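Local coordinates for protein aspartate aminotransferase (Thermotoga maritima, PDB 1O4S) that catalyses the pyridoxal-phosphate-dependent transfer of an amino group from L-aspartate to 2-oxoglutarate, giving oxaloacetate and L-glutamate, and works as a homodimer, at residues Val104-Gly109 with Ser277-Val282; Phe118-Asp123 with Ser269-His274; Trp253-Leu258 with Tyr285-Ala290. All blocks are in the same frame, centred on the assembly; numbering follows the deposited sequence. Where two conformers were deposited one is given.

Overall arrangement
Following the chain from its N-terminal end, strand 104-107 comes first and runs straight into helix 109-121. Interaction 1 closes a loop of 167 residues by bringing 277-282 back against the end of that strand. Within this loop lies the smaller one closed by interaction 2, where the end of helix 109-121 meets helix 262-275. Interaction 3 joins 253-258 to helix 281-290 across only 26 residues, and its segments alternate with those of both other contacts. Strands 104-107 and 256-259 are neighbours in the seven-stranded sheet, so interactions 1 and 3, with centres about 8 Å apart, tie one sheet edge to helix 281-290 beside the cofactor phosphate.

Interaction 1: residues Val104-Gly109 with Ser277-Val282; sequences VVVTNG and SCINTV. With PLP (pyridoxal-5'-phosphate), chain M.
V106 meets I279 through methyl groups, its CG1 lying 3.6 Å from I279 CD1, and the two side chains cross at about a right angle. The valine carbonyl faces a water that bridges the segments: this water donates to V106 O and accepts from I279 N. At T107 the backbone rather than the side chain makes the contact, with I279 CG2 3.5 Å from T107 C. The threonine side chain turns away from 277-282, and its OG1 donates to G109 O over 2.7 Å, reaching that oxygen from 38° above the carbonyl plane and so bracing the turn that follows the strand.

This is the edge of the large, mostly parallel sheet of a fold-type I aminotransferase, where strand 104-107 pairs antiparallel with 256-259 and then delivers the chain to the cofactor phosphate. N108, next along, slides past I279 in the opposite direction, its amide laid against the CB and CG2 end of the isoleucine; OD1 is 3.6 Å from CG2. The isoleucine holds CG1 between its backbone N and carbonyl carbon (chi1 79°), which sends CD1 to V106 while CG2 serves T107 and N108. Both ends of the N108 amide also reach 277-282 through water: one water accepts a bond from N280 N over 2.8 Å and lies within hydrogen-bonding distance of OD1, and ND2 donates to another that lies 2.8 Å from C278 O. ND2 has a further bond to Q112 OE1, so the amide is held at both ends, and N108 packs on N108 of the second subunit. Finally G109, with positive phi, passes its CA 3.4 Å from O3P of the pyridoxal phosphate; a CB at this position would collide with that oxygen.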
loop_
_atom_site.group_PDB
_atom_site.type_symbol
_atom_site.label_atom_id
_atom_site.label_comp_id
_atom_site.label_asym_id
_atom_site.label_seq_id
_atom_site.Cartn_x
_atom_site.Cartn_y
_atom_site.Cartn_z
ATOM N N VAL B 104 6.584 -7.621 -14.742
ATOM C CA VAL B 104 6.881 -7.497 -13.308
ATOM C C VAL B 104 6.241 -6.230 -12.757
ATOM O O VAL B 104 6.300 -5.172 -13.368
ATOM C CB VAL B 104 8.411 -7.405 -13.049
ATOM C CG1 VAL B 104 8.741 -7.209 -11.508
ATOM C CG2 VAL B 104 9.145 -8.618 -13.645
ATOM N N VAL B 105 5.635 -6.328 -11.581
ATOM C CA VAL B 105 5.196 -5.152 -10.852
ATOM C C VAL B 105 5.778 -5.261 -9.452
ATOM O O VAL B 105 5.650 -6.283 -8.796
ATOM C CB VAL B 105 3.644 -5.046 -10.740
ATOM C CG1 VAL B 105 3.252 -3.726 -10.187
ATOM C CG2 VAL B 105 2.986 -5.260 -12.107
ATOM N N VAL B 106 6.383 -4.185 -9.009
ATOM C CA VAL B 106 7.010 -4.105 -7.711
ATOM C C VAL B 106 5.962 -3.513 -6.771
ATOM O O VAL B 106 5.316 -2.529 -7.100
ATOM C CB VAL B 106 8.272 -3.222 -7.794
ATOM C CG1 VAL B 106 8.836 -2.942 -6.384
ATOM C CG2 VAL B 106 9.306 -3.895 -8.711
ATOM N N THR B 107 5.812 -4.145 -5.608
ATOM C CA THR B 107 4.759 -3.886 -4.652
ATOM C C THR B 107 5.283 -3.806 -3.224
ATOM O O THR B 107 6.414 -4.185 -2.924
ATOM C CB THR B 107 3.748 -5.077 -4.711
ATOM O OG1 THR B 107 4.422 -6.305 -4.351
ATOM C CG2 THR B 107 3.188 -5.334 -6.160
ATOM N N ASN B 108 4.449 -3.319 -2.331
ATOM C CA ASN B 108 4.784 -3.212 -0.916
ATOM C C ASN B 108 4.639 -4.571 -0.246
ATOM O O ASN B 108 3.584 -4.913 0.299
ATOM C CB ASN B 108 3.859 -2.196 -0.222
ATOM C CG ASN B 108 4.169 -0.763 -0.595
ATOM O OD1 ASN B 108 5.183 -0.247 -0.180
ATOM N ND2 ASN B 108 3.271 -0.102 -1.342
ATOM N N GLY B 109 5.737 -5.284 -0.220
ATOM C CA GLY B 109 5.776 -6.692 0.125
ATOM C C GLY B 109 5.057 -7.567 -0.887
ATOM O O GLY B 109 4.335 -7.093 -1.799
ATOM N N SER B 277 0.424 4.078 -5.228
ATOM C CA SER B 277 1.425 4.455 -6.201
ATOM C C SER B 277 2.706 3.617 -6.016
ATOM O O SER B 277 2.682 2.519 -5.415
ATOM C CB SER B 277 1.738 5.937 -6.104
ATOM O OG SER B 277 2.170 6.350 -7.372
ATOM N N CYS B 278 3.812 4.128 -6.524
ATOM C CA CYS B 278 5.114 3.522 -6.379
ATOM C C CYS B 278 5.467 3.265 -4.911
ATOM O O CYS B 278 5.008 3.942 -4.000
ATOM C CB CYS B 278 6.185 4.427 -7.012
ATOM S SG CYS B 278 6.236 6.122 -6.370
ATOM N N ILE B 279 6.307 2.278 -4.687
ATOM C CA ILE B 279 6.815 1.997 -3.337
ATOM C C ILE B 279 7.991 2.913 -3.030
ATOM O O ILE B 279 8.603 3.509 -3.897
ATOM C CB ILE B 279 7.161 0.499 -3.117
ATOM C CG1 ILE B 279 8.511 0.096 -3.719
ATOM C CG2 ILE B 279 6.057 -0.402 -3.669
ATOM C CD1 ILE B 279 9.049 -1.276 -3.232
ATOM N N ASN B 280 8.288 2.996 -1.751
ATOM C CA ASN B 280 9.387 3.761 -1.245
ATOM C C ASN B 280 10.645 3.632 -2.115
ATOM O O ASN B 280 11.144 2.515 -2.362
ATOM C CB ASN B 280 9.659 3.288 0.186
ATOM C CG ASN B 280 10.771 4.054 0.858
ATOM O OD1 ASN B 280 11.954 3.854 0.567
ATOM N ND2 ASN B 280 10.405 4.880 1.823
ATOM N N THR B 281 11.173 4.764 -2.559
ATOM C CA THR B 281 12.288 4.737 -3.512
ATOM C C THR B 281 13.557 4.172 -2.910
ATOM O O THR B 281 14.314 3.474 -3.602
ATOM C CB THR B 281 12.563 6.142 -4.068
ATOM O OG1 THR B 281 11.320 6.736 -4.461
ATOM C CG2 THR B 281 13.430 6.085 -5.319
ATOM N N VAL B 282 13.830 4.520 -1.652
ATOM C CA VAL B 282 14.975 3.928 -0.970
ATOM C C VAL B 282 14.896 2.403 -1.023
ATOM O O VAL B 282 15.880 1.736 -1.347
ATOM C CB VAL B 282 15.157 4.436 0.493
ATOM C CG1 VAL B 282 16.500 3.976 1.043
ATOM C CG2 VAL B 282 15.049 5.951 0.562
HETATM N N1 PLP M . 2.978 -15.103 2.248
HETATM C C2 PLP M . 3.279 -15.789 3.409
HETATM C C2A PLP M . 2.614 -17.125 3.565
HETATM C C3 PLP M . 4.126 -15.236 4.383
HETATM O O3 PLP M . 4.388 -15.864 5.401
HETATM C C4 PLP M . 4.730 -13.988 4.159
HETATM C C4A PLP M . 5.683 -13.391 5.218
HETATM C C5 PLP M . 4.408 -13.336 2.944
HETATM C C6 PLP M . 3.534 -13.904 2.020
HETATM C C5A PLP M . 4.937 -11.991 2.493
HETATM O O4P PLP M . 5.070 -10.859 3.335
HETATM P P PLP M . 5.719 -9.489 2.819
HETATM O O1P PLP M . 6.472 -9.072 4.028
HETATM O O2P PLP M . 6.546 -9.736 1.626
HETATM O O3P PLP M . 4.486 -8.701 2.605
HETATM O O HOH W 1 6.129 0.238 -7.193
HETATM O O HOH W 2 6.091 2.340 -0.070
HETATM O O HOH W 3 3.749 2.799 -1.717
#

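Interaction 2: residues Phe118-Asp123 with Ser269-His274; sequences FMALLD and SKIQSH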
loop_
_atom_site.group_PDB
_atom_site.type_symbol
_atom_site.label_atom_id
_atom_site.label_comp_id
_atom_site.label_asym_id
_atom_site.label_seq_id
_atom_site.Cartn_x
_atom_site.Cartn_y
_atom_site.Cartn_z
ATOM N N PHE B 118 -5.712 -10.325 -6.556
ATOM C CA PHE B 118 -7.126 -10.554 -6.303
ATOM C C PHE B 118 -7.965 -9.408 -6.863
ATOM O O PHE B 118 -8.992 -9.643 -7.458
ATOM C CB PHE B 118 -7.356 -10.739 -4.816
ATOM C CG PHE B 118 -6.670 -11.973 -4.251
ATOM C CD1 PHE B 118 -6.745 -13.197 -4.918
ATOM C CD2 PHE B 118 -5.986 -11.917 -3.040
ATOM C CE1 PHE B 118 -6.140 -14.328 -4.387
ATOM C CE2 PHE B 118 -5.398 -13.043 -2.498
ATOM C CZ PHE B 118 -5.460 -14.238 -3.176
ATOM N N MET B 119 -7.522 -8.167 -6.666
ATOM C CA MET B 119 -8.261 -7.010 -7.162
ATOM C C MET B 119 -8.264 -6.991 -8.719
ATOM O O MET B 119 -9.244 -6.552 -9.358
ATOM C CB MET B 119 -7.620 -5.712 -6.647
ATOM C CG MET B 119 -7.781 -5.422 -5.195
ATOM S SD MET B 119 -9.512 -5.079 -4.732
ATOM C CE MET B 119 -9.725 -3.468 -5.342
ATOM N N ALA B 120 -7.182 -7.481 -9.317
ATOM C CA ALA B 120 -7.030 -7.438 -10.757
ATOM C C ALA B 120 -7.780 -8.542 -11.443
ATOM O O ALA B 120 -8.232 -8.356 -12.554
ATOM C CB ALA B 120 -5.587 -7.474 -11.145
ATOM N N LEU B 121 -7.969 -9.662 -10.768
ATOM C CA LEU B 121 -8.517 -10.846 -11.390
ATOM C C LEU B 121 -9.922 -11.199 -10.941
ATOM O O LEU B 121 -10.593 -11.963 -11.627
ATOM C CB LEU B 121 -7.626 -12.061 -11.096
ATOM C CG LEU B 121 -6.196 -12.011 -11.586
ATOM C CD1 LEU B 121 -5.526 -13.325 -11.246
ATOM C CD2 LEU B 121 -6.152 -11.709 -13.074
ATOM N N LEU B 122 -10.347 -10.724 -9.783
ATOM C CA LEU B 122 -11.624 -11.140 -9.221
ATOM C C LEU B 122 -12.723 -10.117 -9.481
ATOM O O LEU B 122 -12.603 -8.951 -9.118
ATOM C CB LEU B 122 -11.525 -11.354 -7.721
ATOM C CG LEU B 122 -10.560 -12.392 -7.167
ATOM C CD1 LEU B 122 -10.839 -12.577 -5.663
ATOM C CD2 LEU B 122 -10.649 -13.746 -7.925
ATOM N N ASP B 123 -13.782 -10.564 -10.145
ATOM C CA ASP B 123 -15.070 -9.870 -10.128
ATOM C C ASP B 123 -15.854 -10.323 -8.893
ATOM O O ASP B 123 -15.622 -11.400 -8.351
ATOM C CB ASP B 123 -15.880 -10.191 -11.388
ATOM C CG ASP B 123 -15.270 -9.615 -12.629
ATOM O OD1 ASP B 123 -14.987 -8.399 -12.601
ATOM O OD2 ASP B 123 -15.042 -10.297 -13.663
ATOM N N SER B 269 -0.643 -3.223 -12.330
ATOM C CA SER B 269 0.054 -1.954 -12.290
ATOM C C SER B 269 -0.916 -0.767 -12.104
ATOM O O SER B 269 -0.612 0.205 -11.424
ATOM C CB SER B 269 0.993 -1.843 -13.527
ATOM O OG SER B 269 1.794 -2.998 -13.407
ATOM N N LYS B 270 -2.095 -0.872 -12.696
ATOM C CA LYS B 270 -3.157 0.090 -12.486
ATOM C C LYS B 270 -3.623 0.085 -11.037
ATOM O O LYS B 270 -3.730 1.122 -10.470
ATOM C CB LYS B 270 -4.335 -0.189 -13.425
ATOM C CG LYS B 270 -4.042 0.133 -14.868
ATOM C CD LYS B 270 -5.228 -0.268 -15.756
ATOM C CE LYS B 270 -4.886 -0.134 -17.240
ATOM N NZ LYS B 270 -5.659 -1.101 -18.090
ATOM N N ILE B 271 -3.847 -1.085 -10.444
ATOM C CA ILE B 271 -4.185 -1.173 -9.030
ATOM C C ILE B 271 -3.099 -0.468 -8.179
ATOM O O ILE B 271 -3.415 0.346 -7.318
ATOM C CB ILE B 271 -4.346 -2.649 -8.522
ATOM C CG1 ILE B 271 -5.323 -3.488 -9.372
ATOM C CG2 ILE B 271 -4.843 -2.649 -7.053
ATOM C CD1 ILE B 271 -6.692 -2.932 -9.419
ATOM N N GLN B 272 -1.834 -0.820 -8.429
ATOM C CA GLN B 272 -0.690 -0.330 -7.659
ATOM C C GLN B 272 -0.667 1.167 -7.732
ATOM O O GLN B 272 -0.531 1.856 -6.728
ATOM C CB GLN B 272 0.635 -0.915 -8.207
ATOM C CG GLN B 272 1.915 -0.536 -7.413
ATOM C CD GLN B 272 2.002 -1.180 -6.054
ATOM O OE1 GLN B 272 1.482 -2.256 -5.846
ATOM N NE2 GLN B 272 2.707 -0.544 -5.145
ATOM N N SER B 273 -0.873 1.663 -8.944
ATOM C CA SER B 273 -0.749 3.068 -9.221
ATOM C C SER B 273 -1.802 3.913 -8.468
ATOM O O SER B 273 -1.485 4.996 -7.939
ATOM C CB SER B 273 -0.871 3.300 -10.730
ATOM O OG SER B 273 -0.879 4.662 -11.004
ATOM N N HIS B 274 -3.049 3.439 -8.434
ATOM C CA HIS B 274 -4.112 4.234 -7.862
ATOM C C HIS B 274 -4.258 4.052 -6.356
ATOM O O HIS B 274 -4.899 4.882 -5.714
ATOM C CB HIS B 274 -5.426 3.933 -8.570
ATOM C CG HIS B 274 -5.415 4.314 -10.013
ATOM N ND1 HIS B 274 -5.179 5.608 -10.424
ATOM C CD2 HIS B 274 -5.586 3.580 -11.137
ATOM C CE1 HIS B 274 -5.201 5.657 -11.744
ATOM N NE2 HIS B 274 -5.426 4.435 -12.199
#
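I271 reaches from helix 262-275 to the last turn of helix 109-121 and carries all of this contact on its own side, meeting M119 and A120. The firmer part is at M119, where I271 CD1 stands 4.0 Å from the methionine CB and CG2 of the same isoleucine is 4.2 Å from that atom. It is thus the root of the methionine that is touched. Beyond CB its chain bends at both chi2 and chi3 (-67° and -75°), and neither the sulfur nor CE approaches the isoleucine as closely as CB does. I271 places CG1 anti to its carbonyl carbon (chi1 -53°) and CG2 anti to its backbone N, which lets both branches face M119.

In the large domain of this fold-type I aminotransferase, the two helices lie beside each other near strand 104-107, one following that strand and the other following its neighbour, 256-259. A second tie between them is polar: Q272 OE1 bonds to N116 ND2, one turn before A120.

Looser packing is found at A120, whose CB comes no nearer than 4.4 Å to I271 CG1. The partly exposed neighbours K270 and H274 make no contact with 118-123 and leave it to I271 between them. The second subunit also borders this side: its I18 packs on I271 and K270, its S15 OG bonds to M119 O, and its Q141 NE2 bonds to H274 O.

Interaction 3: residues Trp253-Leu258 with Tyr285-Ala290; sequences WRVGYL and YAALKA. With PLP (pyridoxal-5'-phosphate), chain M.
The phosphate of pyridoxal phosphate is gripped by R254 through two separate nitrogens: NH1 donates to O1P over 2.8 Å at 152°, and NH2 donates to O3P over the same length but straighter, at 169°. The guanidinium lies edge-on to the phosphate with the phosphorus in its plane, the side-by-side pairing of an arginine with two phosphate oxygens. This is the phosphate-binding end of the cofactor site in a fold-type I aminotransferase, at the chain entering sheet strand 256-259. Bends at chi2 and chi3 fold the arginine chain back to reach it. T251 O takes a second bond from NH1 and T276 O of the second subunit one from NH2, which would fix the rotation of the group. A leucine here would remove both N-H donors and their shared charge, and is likely to leave the phosphate less firmly fixed and T276 O of the second subunit without its mate.

On either side of R254 in sequence, W253 and V255 turn instead to helix 281-290, which offers two adjacent alanines. A286 CB sits over one face of the tryptophan six-membered ring in a CH-pi contact, 3.9 Å from the centroid and displaced toward the CZ3 rim. The indole NE1 is bonded elsewhere, to T55 OG1, so the ring is held by an edge as well as a face. Small side chains let the helix come close: the CA atoms of V255 and A287 are only 7.0 Å apart. V255 sets CG1 anti to its backbone N (chi1 -170°), and this methyl meets A287 CB at 3.6 Å.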
loop_
_atom_site.group_PDB
_atom_site.type_symbol
_atom_site.label_atom_id
_atom_site.label_comp_id
_atom_site.label_asym_id
_atom_site.label_seq_id
_atom_site.Cartn_x
_atom_site.Cartn_y
_atom_site.Cartn_z
ATOM N N TRP B 253 11.228 -3.395 5.007
ATOM C CA TRP B 253 11.413 -2.634 3.758
ATOM C C TRP B 253 10.160 -2.590 2.882
ATOM O O TRP B 253 9.942 -1.593 2.219
ATOM C CB TRP B 253 12.592 -3.142 2.934
ATOM C CG TRP B 253 13.895 -2.865 3.545
ATOM C CD1 TRP B 253 14.617 -3.681 4.388
ATOM C CD2 TRP B 253 14.687 -1.714 3.329
ATOM N NE1 TRP B 253 15.814 -3.089 4.699
ATOM C CE2 TRP B 253 15.864 -1.860 4.092
ATOM C CE3 TRP B 253 14.514 -0.543 2.579
ATOM C CZ2 TRP B 253 16.850 -0.890 4.122
ATOM C CZ3 TRP B 253 15.493 0.423 2.625
ATOM C CH2 TRP B 253 16.645 0.234 3.384
ATOM N N ARG B 254 9.326 -3.625 2.978
ATOM C CA ARG B 254 8.106 -3.828 2.192
ATOM C C ARG B 254 8.367 -3.780 0.697
ATOM O O ARG B 254 7.881 -2.861 0.040
ATOM C CB ARG B 254 6.990 -2.826 2.571
ATOM C CG ARG B 254 6.914 -2.447 4.055
ATOM C CD ARG B 254 6.557 -3.557 5.025
ATOM N NE ARG B 254 5.404 -4.330 4.585
ATOM C CZ ARG B 254 5.410 -5.588 4.149
ATOM N NH1 ARG B 254 6.527 -6.293 4.094
ATOM N NH2 ARG B 254 4.272 -6.149 3.758
ATOM N N VAL B 255 9.155 -4.731 0.184
ATOM C CA VAL B 255 9.411 -4.872 -1.241
ATOM C C VAL B 255 9.140 -6.306 -1.666
ATOM O O VAL B 255 9.789 -7.245 -1.201
ATOM C CB VAL B 255 10.862 -4.614 -1.627
ATOM C CG1 VAL B 255 10.996 -4.532 -3.163
ATOM C CG2 VAL B 255 11.382 -3.421 -0.950
ATOM N N GLY B 256 8.171 -6.457 -2.555
ATOM C CA GLY B 256 7.878 -7.720 -3.162
ATOM C C GLY B 256 7.522 -7.428 -4.598
ATOM O O GLY B 256 7.636 -6.275 -5.056
ATOM N N TYR B 257 7.066 -8.466 -5.299
ATOM C CA TYR B 257 6.724 -8.316 -6.683
ATOM C C TYR B 257 5.824 -9.416 -7.186
ATOM O O TYR B 257 5.675 -10.480 -6.567
ATOM C CB TYR B 257 8.000 -8.246 -7.541
ATOM C CG TYR B 257 8.917 -9.426 -7.357
ATOM C CD1 TYR B 257 8.703 -10.624 -8.049
ATOM C CD2 TYR B 257 9.975 -9.358 -6.491
ATOM C CE1 TYR B 257 9.523 -11.709 -7.882
ATOM C CE2 TYR B 257 10.805 -10.457 -6.290
ATOM C CZ TYR B 257 10.582 -11.623 -6.998
ATOM O OH TYR B 257 11.430 -12.688 -6.827
ATOM N N LEU B 258 5.215 -9.121 -8.335
ATOM C CA LEU B 258 4.363 -10.042 -9.056
ATOM C C LEU B 258 4.917 -10.127 -10.449
ATOM O O LEU B 258 5.334 -9.118 -11.019
ATOM C CB LEU B 258 2.943 -9.488 -9.066
ATOM C CG LEU B 258 1.857 -10.160 -9.900
ATOM C CD1 LEU B 258 0.528 -10.042 -9.213
ATOM C CD2 LEU B 258 1.786 -9.564 -11.335
ATOM N N TYR B 285 15.903 0.889 -4.343
ATOM C CA TYR B 285 17.344 0.763 -4.493
ATOM C C TYR B 285 17.955 -0.283 -3.591
ATOM O O TYR B 285 18.888 -0.999 -4.005
ATOM C CB TYR B 285 18.053 2.119 -4.395
ATOM C CG TYR B 285 17.799 2.898 -5.681
ATOM C CD1 TYR B 285 16.820 3.873 -5.749
ATOM C CD2 TYR B 285 18.500 2.596 -6.845
ATOM C CE1 TYR B 285 16.561 4.556 -6.911
ATOM C CE2 TYR B 285 18.246 3.280 -8.018
ATOM C CZ TYR B 285 17.271 4.266 -8.027
ATOM O OH TYR B 285 17.004 4.951 -9.157
ATOM N N ALA B 286 17.405 -0.427 -2.392
ATOM C CA ALA B 286 17.851 -1.481 -1.490
ATOM C C ALA B 286 17.619 -2.885 -2.140
ATOM O O ALA B 286 18.495 -3.726 -2.133
ATOM C CB ALA B 286 17.136 -1.364 -0.166
ATOM N N ALA B 287 16.437 -3.096 -2.708
ATOM C CA ALA B 287 16.081 -4.351 -3.349
ATOM C C ALA B 287 16.928 -4.657 -4.590
ATOM O O ALA B 287 17.329 -5.782 -4.832
ATOM C CB ALA B 287 14.566 -4.361 -3.678
ATOM N N LEU B 288 17.254 -3.633 -5.348
ATOM C CA LEU B 288 18.069 -3.804 -6.530
ATOM C C LEU B 288 19.442 -4.368 -6.107
ATOM O O LEU B 288 19.937 -5.314 -6.711
ATOM C CB LEU B 288 18.144 -2.475 -7.297
ATOM C CG LEU B 288 18.992 -2.371 -8.555
ATOM C CD1 LEU B 288 18.493 -3.332 -9.640
ATOM C CD2 LEU B 288 18.944 -0.937 -9.044
ATOM N N LYS B 289 20.015 -3.852 -5.024
ATOM C CA LYS B 289 21.262 -4.386 -4.487
ATOM C C LYS B 289 21.062 -5.777 -3.891
ATOM O O LYS B 289 21.937 -6.641 -3.969
ATOM C CB LYS B 289 21.817 -3.424 -3.423
ATOM C CG LYS B 289 23.098 -3.885 -2.675
ATOM C CD LYS B 289 24.319 -4.140 -3.594
ATOM C CE LYS B 289 24.823 -2.882 -4.319
ATOM N NZ LYS B 289 26.123 -3.078 -5.097
ATOM N N ALA B 290 19.918 -5.990 -3.262
ATOM C CA ALA B 290 19.603 -7.271 -2.644
ATOM C C ALA B 290 19.653 -8.414 -3.642
ATOM O O ALA B 290 20.008 -9.507 -3.252
ATOM C CB ALA B 290 18.294 -7.250 -1.991
HETATM N N1 PLP M . 2.978 -15.103 2.248
HETATM C C2 PLP M . 3.279 -15.789 3.409
HETATM C C2A PLP M . 2.614 -17.125 3.565
HETATM C C3 PLP M . 4.126 -15.236 4.383
HETATM O O3 PLP M . 4.388 -15.864 5.401
HETATM C C4 PLP M . 4.730 -13.988 4.159
HETATM C C4A PLP M . 5.683 -13.391 5.218
HETATM C C5 PLP M . 4.408 -13.336 2.944
HETATM C C6 PLP M . 3.534 -13.904 2.020
HETATM C C5A PLP M . 4.937 -11.991 2.493
HETATM O O4P PLP M . 5.070 -10.859 3.335
HETATM P P PLP M . 5.719 -9.489 2.819
HETATM O O1P PLP M . 6.472 -9.072 4.028
HETATM O O2P PLP M . 6.546 -9.736 1.626
HETATM O O3P PLP M . 4.486 -8.701 2.605
#